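Side-chain contacts in glycerol uptake operon antiterminator-related protein (Thermotoga maritima, PDB 1VKF), which is related to glycerol uptake operon antiterminators of the glycerol-3-phosphate responsive family and probably acts in transcription antitermination, though its exact role is not established: residues A[43-48]-A[76-81]; A[107-112]-A[141-146]; A[162-167]-A[179-184]. All coordinates share one frame; numbering follows the deposited sequence.

Interaction 1: residues A[43-48]-A[76-81]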
loop_
_atom_site.group_PDB
_atom_site.type_symbol
_atom_site.label_atom_id
_atom_site.label_comp_id
_atom_site.label_asym_id
_atom_site.label_seq_id
_atom_site.Cartn_x
_atom_site.Cartn_y
_atom_site.Cartn_z
ATOM N N LEU A 43 0.687 -19.296 6.825
ATOM C CA LEU A 43 1.637 -20.403 6.885
ATOM C C LEU A 43 2.863 -19.990 6.098
ATOM O O LEU A 43 3.935 -20.517 6.373
ATOM C CB LEU A 43 1.016 -21.655 6.253
ATOM C CG LEU A 43 -0.270 -22.168 6.981
ATOM C CD1 LEU A 43 -0.941 -23.352 6.239
ATOM C CD2 LEU A 43 0.158 -22.599 8.312
ATOM N N ASN A 44 2.674 -19.177 5.078
ATOM C CA ASN A 44 3.782 -18.941 4.136
ATOM C C ASN A 44 4.308 -17.532 4.070
ATOM O O ASN A 44 5.264 -17.290 3.281
ATOM C CB ASN A 44 3.389 -19.396 2.743
ATOM C CG ASN A 44 3.220 -20.928 2.615
ATOM O OD1 ASN A 44 4.175 -21.648 2.412
ATOM N ND2 ASN A 44 2.017 -21.393 2.766
ATOM N N LEU A 45 3.751 -16.604 4.874
ATOM C CA LEU A 45 4.063 -15.205 4.755
ATOM C C LEU A 45 5.562 -14.991 5.010
ATOM O O LEU A 45 6.236 -14.238 4.296
ATOM C CB LEU A 45 3.267 -14.407 5.761
ATOM C CG LEU A 45 3.571 -12.911 5.806
ATOM C CD1 LEU A 45 3.296 -12.192 4.534
ATOM C CD2 LEU A 45 2.853 -12.277 6.998
ATOM N N LYS A 46 6.097 -15.688 6.003
ATOM C CA LYS A 46 7.500 -15.500 6.341
ATOM C C LYS A 46 8.418 -15.904 5.170
ATOM O O LYS A 46 9.429 -15.257 4.917
ATOM C CB LYS A 46 7.852 -16.299 7.596
ATOM C CG LYS A 46 9.278 -15.963 8.114
ATOM C CD LYS A 46 9.689 -16.846 9.307
ATOM C CE LYS A 46 10.887 -16.237 10.031
ATOM N NZ LYS A 46 10.508 -14.998 10.775
ATOM N N PHE A 47 8.077 -16.942 4.440
ATOM C CA PHE A 47 8.885 -17.378 3.317
ATOM C C PHE A 47 8.775 -16.401 2.152
ATOM O O PHE A 47 9.744 -16.106 1.468
ATOM C CB PHE A 47 8.417 -18.731 2.830
ATOM C CG PHE A 47 8.402 -19.798 3.897
ATOM C CD1 PHE A 47 9.505 -20.017 4.713
ATOM C CD2 PHE A 47 7.284 -20.619 4.052
ATOM C CE1 PHE A 47 9.482 -21.014 5.690
ATOM C CE2 PHE A 47 7.260 -21.624 5.036
ATOM C CZ PHE A 47 8.353 -21.805 5.854
ATOM N N HIS A 48 7.562 -15.918 1.930
ATOM C CA HIS A 48 7.334 -14.900 0.908
ATOM C C HIS A 48 8.159 -13.663 1.209
ATOM O O HIS A 48 8.835 -13.109 0.304
ATOM C CB HIS A 48 5.852 -14.560 0.788
ATOM C CG HIS A 48 5.014 -15.694 0.283
ATOM N ND1 HIS A 48 3.638 -15.706 0.428
ATOM C CD2 HIS A 48 5.334 -16.832 -0.384
ATOM C CE1 HIS A 48 3.150 -16.802 -0.127
ATOM N NE2 HIS A 48 4.155 -17.500 -0.634
ATOM N N ILE A 76 -0.920 -7.784 13.708
ATOM C CA ILE A 76 0.086 -6.828 13.212
ATOM C C ILE A 76 1.498 -7.234 13.653
ATOM O O ILE A 76 2.443 -7.226 12.831
ATOM C CB ILE A 76 -0.217 -5.395 13.704
ATOM C CG1 ILE A 76 -1.503 -4.824 13.115
ATOM C CG2 ILE A 76 0.960 -4.490 13.413
ATOM C CD1 ILE A 76 -2.138 -3.763 13.987
ATOM N N LEU A 77 1.639 -7.646 14.922
ATOM C CA LEU A 77 2.913 -8.145 15.456
ATOM C C LEU A 77 3.360 -9.428 14.753
ATOM O O LEU A 77 4.561 -9.593 14.547
ATOM C CB LEU A 77 2.885 -8.382 16.971
ATOM C CG LEU A 77 2.722 -7.081 17.742
ATOM C CD1 LEU A 77 2.560 -7.372 19.227
ATOM C CD2 LEU A 77 3.868 -6.127 17.441
ATOM N N PHE A 78 2.444 -10.323 14.308
ATOM C CA PHE A 78 2.787 -11.465 13.544
ATOM C C PHE A 78 3.381 -11.112 12.193
ATOM O O PHE A 78 4.383 -11.698 11.780
ATOM C CB PHE A 78 1.519 -12.323 13.329
ATOM C CG PHE A 78 1.732 -13.568 12.554
ATOM C CD1 PHE A 78 1.646 -13.509 11.196
ATOM C CD2 PHE A 78 2.042 -14.750 13.205
ATOM C CE1 PHE A 78 1.836 -14.674 10.422
ATOM C CE2 PHE A 78 2.217 -15.929 12.464
ATOM C CZ PHE A 78 2.132 -15.869 11.072
ATOM N N VAL A 79 2.782 -10.121 11.535
ATOM C CA VAL A 79 3.258 -9.695 10.251
ATOM C C VAL A 79 4.674 -9.033 10.431
ATOM O O VAL A 79 5.560 -9.254 9.596
ATOM C CB VAL A 79 2.220 -8.733 9.588
ATOM C CG1 VAL A 79 2.812 -8.109 8.360
ATOM C CG2 VAL A 79 0.969 -9.534 9.257
ATOM N N LYS A 80 4.878 -8.263 11.496
ATOM C CA LYS A 80 6.198 -7.727 11.786
ATOM C C LYS A 80 7.235 -8.835 12.030
ATOM O O LYS A 80 8.332 -8.829 11.428
ATOM C CB LYS A 80 6.135 -6.733 12.961
ATOM C CG LYS A 80 7.457 -6.025 13.256
ATOM C CD LYS A 80 7.693 -4.925 12.210
ATOM C CE LYS A 80 8.925 -4.065 12.521
ATOM N NZ LYS A 80 10.121 -4.623 11.836
ATOM N N LYS A 81 6.865 -9.826 12.829
ATOM C CA LYS A 81 7.743 -11.008 13.085
ATOM C C LYS A 81 8.094 -11.778 11.832
ATOM O O LYS A 81 9.211 -12.354 11.680
ATOM C CB LYS A 81 7.049 -11.950 14.070
ATOM C CG LYS A 81 7.133 -11.523 15.517
ATOM C CD LYS A 81 7.340 -12.720 16.470
ATOM C CE LYS A 81 7.773 -12.220 17.848
ATOM N NZ LYS A 81 7.670 -13.261 18.915
#

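Interaction 2: residues A[107-112]-A[141-146]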
loop_
_atom_site.group_PDB
_atom_site.type_symbol
_atom_site.label_atom_id
_atom_site.label_comp_id
_atom_site.label_asym_id
_atom_site.label_seq_id
_atom_site.Cartn_x
_atom_site.Cartn_y
_atom_site.Cartn_z
ATOM N N LEU A 107 -2.844 3.472 5.096
ATOM C CA LEU A 107 -4.289 3.323 5.163
ATOM C C LEU A 107 -4.858 3.447 3.769
ATOM O O LEU A 107 -4.609 4.444 3.084
ATOM C CB LEU A 107 -4.940 4.364 6.063
ATOM C CG LEU A 107 -6.474 4.197 6.224
ATOM C CD1 LEU A 107 -6.847 2.992 7.027
ATOM C CD2 LEU A 107 -7.052 5.454 6.882
ATOM N N ARG A 108 -5.595 2.426 3.352
ATOM C CA ARG A 108 -6.328 2.462 2.080
ATOM C C ARG A 108 -7.557 3.363 2.184
ATOM O O ARG A 108 -8.160 3.498 3.257
ATOM C CB ARG A 108 -6.764 1.081 1.659
ATOM C CG ARG A 108 -5.657 0.092 1.345
ATOM C CD ARG A 108 -6.189 -1.235 0.761
ATOM N NE ARG A 108 -5.545 -1.492 -0.509
ATOM C CZ ARG A 108 -6.117 -1.962 -1.614
ATOM N NH1 ARG A 108 -7.387 -2.302 -1.630
ATOM N NH2 ARG A 108 -5.372 -2.118 -2.716
ATOM N N PHE A 109 -7.917 3.974 1.047
ATOM C CA PHE A 109 -8.940 5.001 0.952
ATOM C C PHE A 109 -9.660 4.730 -0.390
ATOM O O PHE A 109 -9.067 4.851 -1.465
ATOM C CB PHE A 109 -8.218 6.347 0.992
ATOM C CG PHE A 109 -9.094 7.575 0.925
ATOM C CD1 PHE A 109 -10.361 7.566 0.387
ATOM C CD2 PHE A 109 -8.623 8.756 1.457
ATOM C CE1 PHE A 109 -11.127 8.713 0.371
ATOM C CE2 PHE A 109 -9.397 9.918 1.453
ATOM C CZ PHE A 109 -10.636 9.889 0.900
ATOM N N PHE A 110 -10.945 4.320 -0.329
ATOM C CA PHE A 110 -11.709 4.027 -1.517
ATOM C C PHE A 110 -12.464 5.340 -1.897
ATOM O O PHE A 110 -13.479 5.699 -1.263
ATOM C CB PHE A 110 -12.737 2.924 -1.227
ATOM C CG PHE A 110 -12.153 1.565 -0.908
ATOM C CD1 PHE A 110 -10.857 1.205 -1.265
ATOM C CD2 PHE A 110 -12.961 0.604 -0.285
ATOM C CE1 PHE A 110 -10.368 -0.075 -0.969
ATOM C CE2 PHE A 110 -12.456 -0.666 0.004
ATOM C CZ PHE A 110 -11.172 -0.988 -0.330
ATOM N N ALA A 111 -11.967 6.039 -2.912
ATOM C CA ALA A 111 -12.460 7.378 -3.285
ATOM C C ALA A 111 -13.589 7.231 -4.330
ATOM O O ALA A 111 -13.402 7.420 -5.549
ATOM C CB ALA A 111 -11.308 8.245 -3.762
ATOM N N LEU A 112 -14.771 6.854 -3.815
ATOM C CA LEU A 112 -15.876 6.422 -4.641
ATOM C C LEU A 112 -16.814 7.574 -5.041
ATOM O O LEU A 112 -17.350 7.557 -6.129
ATOM C CB LEU A 112 -16.649 5.327 -3.901
ATOM C CG LEU A 112 -15.876 3.993 -3.753
ATOM C CD1 LEU A 112 -16.479 3.106 -2.674
ATOM C CD2 LEU A 112 -15.850 3.324 -5.107
ATOM N N PRO A 141 -5.259 12.078 -7.694
ATOM C CA PRO A 141 -4.861 13.494 -7.750
ATOM C C PRO A 141 -5.872 14.437 -7.120
ATOM O O PRO A 141 -5.472 15.331 -6.365
ATOM C CB PRO A 141 -4.713 13.747 -9.239
ATOM C CG PRO A 141 -4.290 12.387 -9.780
ATOM C CD PRO A 141 -5.180 11.434 -9.017
ATOM N N LYS A 142 -7.150 14.185 -7.372
ATOM C CA LYS A 142 -8.240 14.979 -6.811
ATOM C C LYS A 142 -8.206 14.931 -5.322
ATOM O O LYS A 142 -8.419 15.951 -4.662
ATOM C CB LYS A 142 -9.604 14.395 -7.191
ATOM C CG LYS A 142 -10.002 14.537 -8.549
ATOM C CD LYS A 142 -11.541 14.556 -8.620
ATOM C CE LYS A 142 -11.983 15.441 -9.752
ATOM N NZ LYS A 142 -13.206 14.927 -10.353
ATOM N N VAL A 143 -8.032 13.729 -4.782
ATOM C CA VAL A 143 -7.989 13.536 -3.346
ATOM C C VAL A 143 -6.726 14.176 -2.766
ATOM O O VAL A 143 -6.796 14.864 -1.738
ATOM C CB VAL A 143 -8.087 12.045 -2.982
ATOM C CG1 VAL A 143 -7.888 11.831 -1.529
ATOM C CG2 VAL A 143 -9.447 11.509 -3.439
ATOM N N ALA A 144 -5.598 14.006 -3.457
ATOM C CA ALA A 144 -4.314 14.522 -2.963
ATOM C C ALA A 144 -4.377 16.036 -2.784
ATOM O O ALA A 144 -3.801 16.577 -1.833
ATOM C CB ALA A 144 -3.172 14.195 -3.922
ATOM N N ARG A 145 -5.041 16.721 -3.701
ATOM C CA ARG A 145 -5.170 18.191 -3.611
ATOM C C ARG A 145 -5.891 18.648 -2.354
ATOM O O ARG A 145 -5.708 19.807 -1.914
ATOM C CB ARG A 145 -5.891 18.736 -4.850
ATOM C CG ARG A 145 -5.014 18.762 -6.102
ATOM C CD ARG A 145 -5.630 19.481 -7.318
ATOM N NE ARG A 145 -6.582 18.654 -8.083
ATOM C CZ ARG A 145 -6.298 17.915 -9.174
ATOM N NH1 ARG A 145 -5.067 17.847 -9.682
ATOM N NH2 ARG A 145 -7.269 17.231 -9.767
ATOM N N LYS A 146 -6.727 17.777 -1.786
ATOM C CA LYS A 146 -7.484 18.090 -0.566
ATOM C C LYS A 146 -6.739 17.783 0.726
ATOM O O LYS A 146 -7.176 18.199 1.799
ATOM C CB LYS A 146 -8.831 17.363 -0.582
ATOM C CG LYS A 146 -9.665 17.624 -1.849
ATOM C CD LYS A 146 -10.697 18.723 -1.703
ATOM C CE LYS A 146 -11.518 18.936 -3.011
ATOM N NZ LYS A 146 -12.981 18.850 -2.818
#

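Interaction 3: residues A[162-167]-A[179-184]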
loop_
_atom_site.group_PDB
_atom_site.type_symbol
_atom_site.label_atom_id
_atom_site.label_comp_id
_atom_site.label_asym_id
_atom_site.label_seq_id
_atom_site.Cartn_x
_atom_site.Cartn_y
_atom_site.Cartn_z
ATOM N N GLU A 162 0.553 6.610 -20.119
ATOM C CA GLU A 162 0.068 7.990 -20.151
ATOM C C GLU A 162 -0.719 8.316 -18.867
ATOM O O GLU A 162 -0.556 9.376 -18.272
ATOM C CB GLU A 162 -0.813 8.260 -21.382
ATOM C CG GLU A 162 -0.083 8.293 -22.706
ATOM C CD GLU A 162 0.105 6.926 -23.352
ATOM O OE1 GLU A 162 -0.253 5.908 -22.723
ATOM O OE2 GLU A 162 0.667 6.857 -24.478
ATOM N N GLU A 163 -1.570 7.396 -18.432
ATOM C CA GLU A 163 -2.301 7.593 -17.161
ATOM C C GLU A 163 -1.350 7.694 -15.987
ATOM O O GLU A 163 -1.479 8.592 -15.157
ATOM C CB GLU A 163 -3.250 6.422 -16.941
ATOM C CG GLU A 163 -4.356 6.359 -17.975
ATOM C CD GLU A 163 -5.320 5.169 -17.795
ATOM O OE1 GLU A 163 -5.261 4.419 -16.786
ATOM O OE2 GLU A 163 -6.175 5.018 -18.662
ATOM N N ALA A 164 -0.344 6.806 -15.964
ATOM C CA ALA A 164 0.618 6.778 -14.874
ATOM C C ALA A 164 1.422 8.062 -14.801
ATOM O O ALA A 164 1.598 8.598 -13.736
ATOM C CB ALA A 164 1.520 5.589 -14.996
ATOM N N ARG A 165 1.916 8.545 -15.944
ATOM C CA ARG A 165 2.726 9.771 -15.992
ATOM C C ARG A 165 1.964 10.960 -15.471
ATOM O O ARG A 165 2.473 11.803 -14.689
ATOM C CB ARG A 165 3.261 10.030 -17.415
ATOM C CG ARG A 165 4.329 9.063 -17.888
ATOM C CD ARG A 165 5.096 9.501 -19.179
ATOM N NE ARG A 165 6.097 8.500 -19.584
ATOM C CZ ARG A 165 7.263 8.302 -18.965
ATOM N NH1 ARG A 165 7.619 9.042 -17.916
ATOM N NH2 ARG A 165 8.089 7.357 -19.395
ATOM N N GLU A 166 0.704 11.026 -15.860
ATOM C CA GLU A 166 -0.137 12.134 -15.476
ATOM C C GLU A 166 -0.433 12.059 -13.963
ATOM O O GLU A 166 -0.294 13.039 -13.257
ATOM C CB GLU A 166 -1.441 12.151 -16.278
ATOM C CG GLU A 166 -2.334 13.343 -15.943
ATOM C CD GLU A 166 -1.642 14.699 -16.155
ATOM O OE1 GLU A 166 -0.770 14.818 -17.042
ATOM O OE2 GLU A 166 -1.949 15.653 -15.401
ATOM N N ILE A 167 -0.775 10.882 -13.458
ATOM C CA ILE A 167 -1.078 10.727 -12.021
ATOM C C ILE A 167 0.139 11.122 -11.169
ATOM O O ILE A 167 0.006 11.792 -10.130
ATOM C CB ILE A 167 -1.537 9.263 -11.733
ATOM C CG1 ILE A 167 -2.939 9.067 -12.234
ATOM C CG2 ILE A 167 -1.408 8.953 -10.241
ATOM C CD1 ILE A 167 -3.315 7.635 -12.287
ATOM N N ARG A 179 4.325 -5.063 -15.101
ATOM C CA ARG A 179 5.736 -5.132 -15.339
ATOM C C ARG A 179 6.170 -4.048 -16.313
ATOM O O ARG A 179 7.282 -3.565 -16.241
ATOM C CB ARG A 179 6.080 -6.523 -15.902
ATOM C CG ARG A 179 6.440 -7.524 -14.811
ATOM C CD ARG A 179 5.411 -7.725 -13.746
ATOM N NE ARG A 179 5.784 -8.861 -12.874
ATOM C CZ ARG A 179 5.028 -9.327 -11.883
ATOM N NH1 ARG A 179 3.851 -8.762 -11.596
ATOM N NH2 ARG A 179 5.460 -10.359 -11.144
ATOM N N ILE A 180 5.282 -3.654 -17.228
ATOM C CA ILE A 180 5.608 -2.581 -18.145
ATOM C C ILE A 180 5.784 -1.275 -17.381
ATOM O O ILE A 180 6.745 -0.560 -17.597
ATOM C CB ILE A 180 4.477 -2.424 -19.186
ATOM C CG1 ILE A 180 4.522 -3.611 -20.150
ATOM C CG2 ILE A 180 4.601 -1.095 -19.911
ATOM C CD1 ILE A 180 3.168 -3.895 -20.852
ATOM N N LEU A 181 4.865 -0.977 -16.464
ATOM C CA LEU A 181 4.993 0.240 -15.668
ATOM C C LEU A 181 6.211 0.212 -14.751
ATOM O O LEU A 181 6.844 1.267 -14.497
ATOM C CB LEU A 181 3.728 0.544 -14.845
ATOM C CG LEU A 181 2.460 0.797 -15.672
ATOM C CD1 LEU A 181 1.276 1.096 -14.763
ATOM C CD2 LEU A 181 2.708 1.930 -16.677
ATOM N N TRP A 182 6.607 -0.962 -14.305
ATOM C CA TRP A 182 7.811 -1.089 -13.449
ATOM C C TRP A 182 9.069 -0.562 -14.150
ATOM O O TRP A 182 10.008 -0.103 -13.493
ATOM C CB TRP A 182 8.052 -2.515 -13.026
ATOM C CG TRP A 182 7.014 -3.123 -12.123
ATOM C CD1 TRP A 182 5.874 -2.546 -11.641
ATOM C CD2 TRP A 182 7.028 -4.465 -11.616
ATOM N NE1 TRP A 182 5.179 -3.444 -10.870
ATOM C CE2 TRP A 182 5.854 -4.634 -10.840
ATOM C CE3 TRP A 182 7.917 -5.547 -11.741
ATOM C CZ2 TRP A 182 5.572 -5.819 -10.173
ATOM C CZ3 TRP A 182 7.623 -6.730 -11.093
ATOM C CH2 TRP A 182 6.456 -6.860 -10.328
ATOM N N LYS A 183 9.054 -0.604 -15.477
ATOM C CA LYS A 183 10.221 -0.252 -16.284
ATOM C C LYS A 183 10.217 1.190 -16.734
ATOM O O LYS A 183 11.193 1.635 -17.306
ATOM C CB LYS A 183 10.265 -1.166 -17.517
ATOM C CG LYS A 183 10.612 -2.599 -17.219
ATOM C CD LYS A 183 10.629 -3.425 -18.499
ATOM C CE LYS A 183 10.435 -4.910 -18.241
ATOM N NZ LYS A 183 11.483 -5.516 -17.373
HETATM N N MSE A 184 9.127 1.927 -16.520
HETATM C CA MSE A 184 8.960 3.189 -17.272
HETATM C C MSE A 184 9.997 4.229 -16.844
HETATM O O MSE A 184 10.460 4.189 -15.699
HETATM C CB MSE A 184 7.530 3.717 -17.113
HETATM C CG MSE A 184 7.228 4.218 -15.762
HETATM SE SE MSE A 184 5.260 4.754 -15.694
HETATM C CE MSE A 184 5.416 6.243 -16.746
#

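Interaction 1: residues A[43-48]-A[76-81]
Leu-45 meets Phe-78 and Val-79 where two outer helices of a TIM-barrel fold lie side by side. The helices are 45-54 and 73-82. Segment 43-48 runs into the first of them, and segment 76-81 belongs to the other. Leu-45 points toward the second helix, and its CD2 methyl does the touching. This methyl lies 4.0 Å from Val-79 CG2. It is also 4.2 Å from Val-79 CA, so it rests against the root of that side chain as well as its branch. The two side chains cross at about a right angle. The leucine CG is anti to the backbone N (chi1 176°), which carries the branched end across to the neighbouring helix. The same CD2 comes to 4.3 Å from CE1 of Phe-78, at an oblique angle to the ring. Phe-78 also packs on Ile-42, just ahead of the first segment.

Lys-46 reaches over from the solvent side. Its chain runs extended and then bends at the last torsion, chi4 71°. NZ ends 3.1 Å from the carbonyl O of Lys-81. Inside the first segment, Asn-44 O accepts the N-H of His-48 and lies over one face of the His-48 ring. His-48 ND1 is hydrogen-bonded to Ser-40, and Asn-44 ND2 to Asp-41.

Both Leu-45 and Val-79 also touch Val-61 of strand 58-62, so the pair fills the angle where the two helices meet the barrel wall. The join is therefore mainly apolar. Its inner side is buried against the sheet. Toward solvent, Lys-46 NZ lies near the Lys-81 carbonyl, and its positive charge probably remains accessible to water.

Interaction 2: residues A[107-112]-A[141-146]
Val-143 sets its two methyl groups against two residues of segment 107-112, Phe-109 and Ala-111. All three are buried, and every contact across the pair is apolar. With CG1 of Val-143 anti to the backbone N (chi1 173°), CG1 is sent to the Phe-109 ring and CG2 to Ala-111. CG1 lies 3.9 Å from Phe-109 CE2 and 4.2 Å from Phe-109 CZ, so it meets the far end of the ring at an oblique approach. CG2 lies 3.8 Å from Ala-111 CB. Phe-109 and Ala-111 both point toward helix 140-144. Val-143 points back at them.

The backbone bonds belong to each segment's own surroundings. Strand 105-110 pairs with strand 131-135: Phe-109 and Ala-111 both bond to Leu-135. Ala-111 is the centre of an inverse gamma turn, which leads the chain off the strand. In segment 141-146, Arg-145 N bonds to Pro-141 O at 3.0 Å.

A salt bridge lies away from this interface. It pairs Arg-108 NE with Glu-133, between the two strands.

More apolar side chains complete the cluster. Val-134 and Val-117 each touch both Ala-111 and Val-143, while Ile-124 and Val-132 pack on Phe-109. With no polar bond between the two segments, this contact of helix and barrel wall rests on apolar fit.

Interaction 3: residues A[162-167]-A[179-184]
Leu-181 is the first residue of segment 179-184 to touch helix 161-167. Its CD2 methyl lies 4.2 Å from CB of Ala-164. Trp-182 comes next and turns to the barrel, where it packs on strand 16-21 and donates NE1 to Thr-176 O. Lys-183 forms a salt bridge with Glu-31. Met-184, a selenomethionine and the last modelled residue, makes the larger part of the contact. Its first torsion (chi1 70°) and a bend at the last one bring the selenium to Ala-164 and turn CE to Arg-165. The selenium lies 3.9 Å from Ala-164 CB. The position of CE is doubtful, because it is 3.2 Å from Arg-165 CG, short for two carbons. As modelled, CE lies over the centre of one face of the Arg-165 guanidinium, 3.5 Å from CZ. The two side chains come from opposite directions. Arg-165 NE is held in a salt bridge by Glu-161 of the same helix. Beneath the contact is strand 173-176, where Ala-164 packs on Ile-174 and Leu-181 on Thr-176, so helix 161-167 and the short, weakly bonded C-terminal helix lie side by side over the strand that links them.

Overall arrangement
The three contacts follow one another along the chain, each closing before the next opens, and all belong to the one barrel. Interaction 1 joins helices 45-54 and 73-82. Interaction 2 joins strand 105-110 to helix 140-144. Interaction 3 joins helix 161-167 to the short, weakly bonded C-terminal helix at about 179-182. Interaction 1 lies across the chain's centre from the other two, at about 29 and 30 Å between centres. Interactions 2 and 3 are about 19 Å apart between centres and touch, with Pro-141 CG 4.3 Å from Ile-167 CA. All rest on the same curled parallel sheet. Together they show helices packed round a TIM barrel, both on neighbouring helices and on the strands beneath.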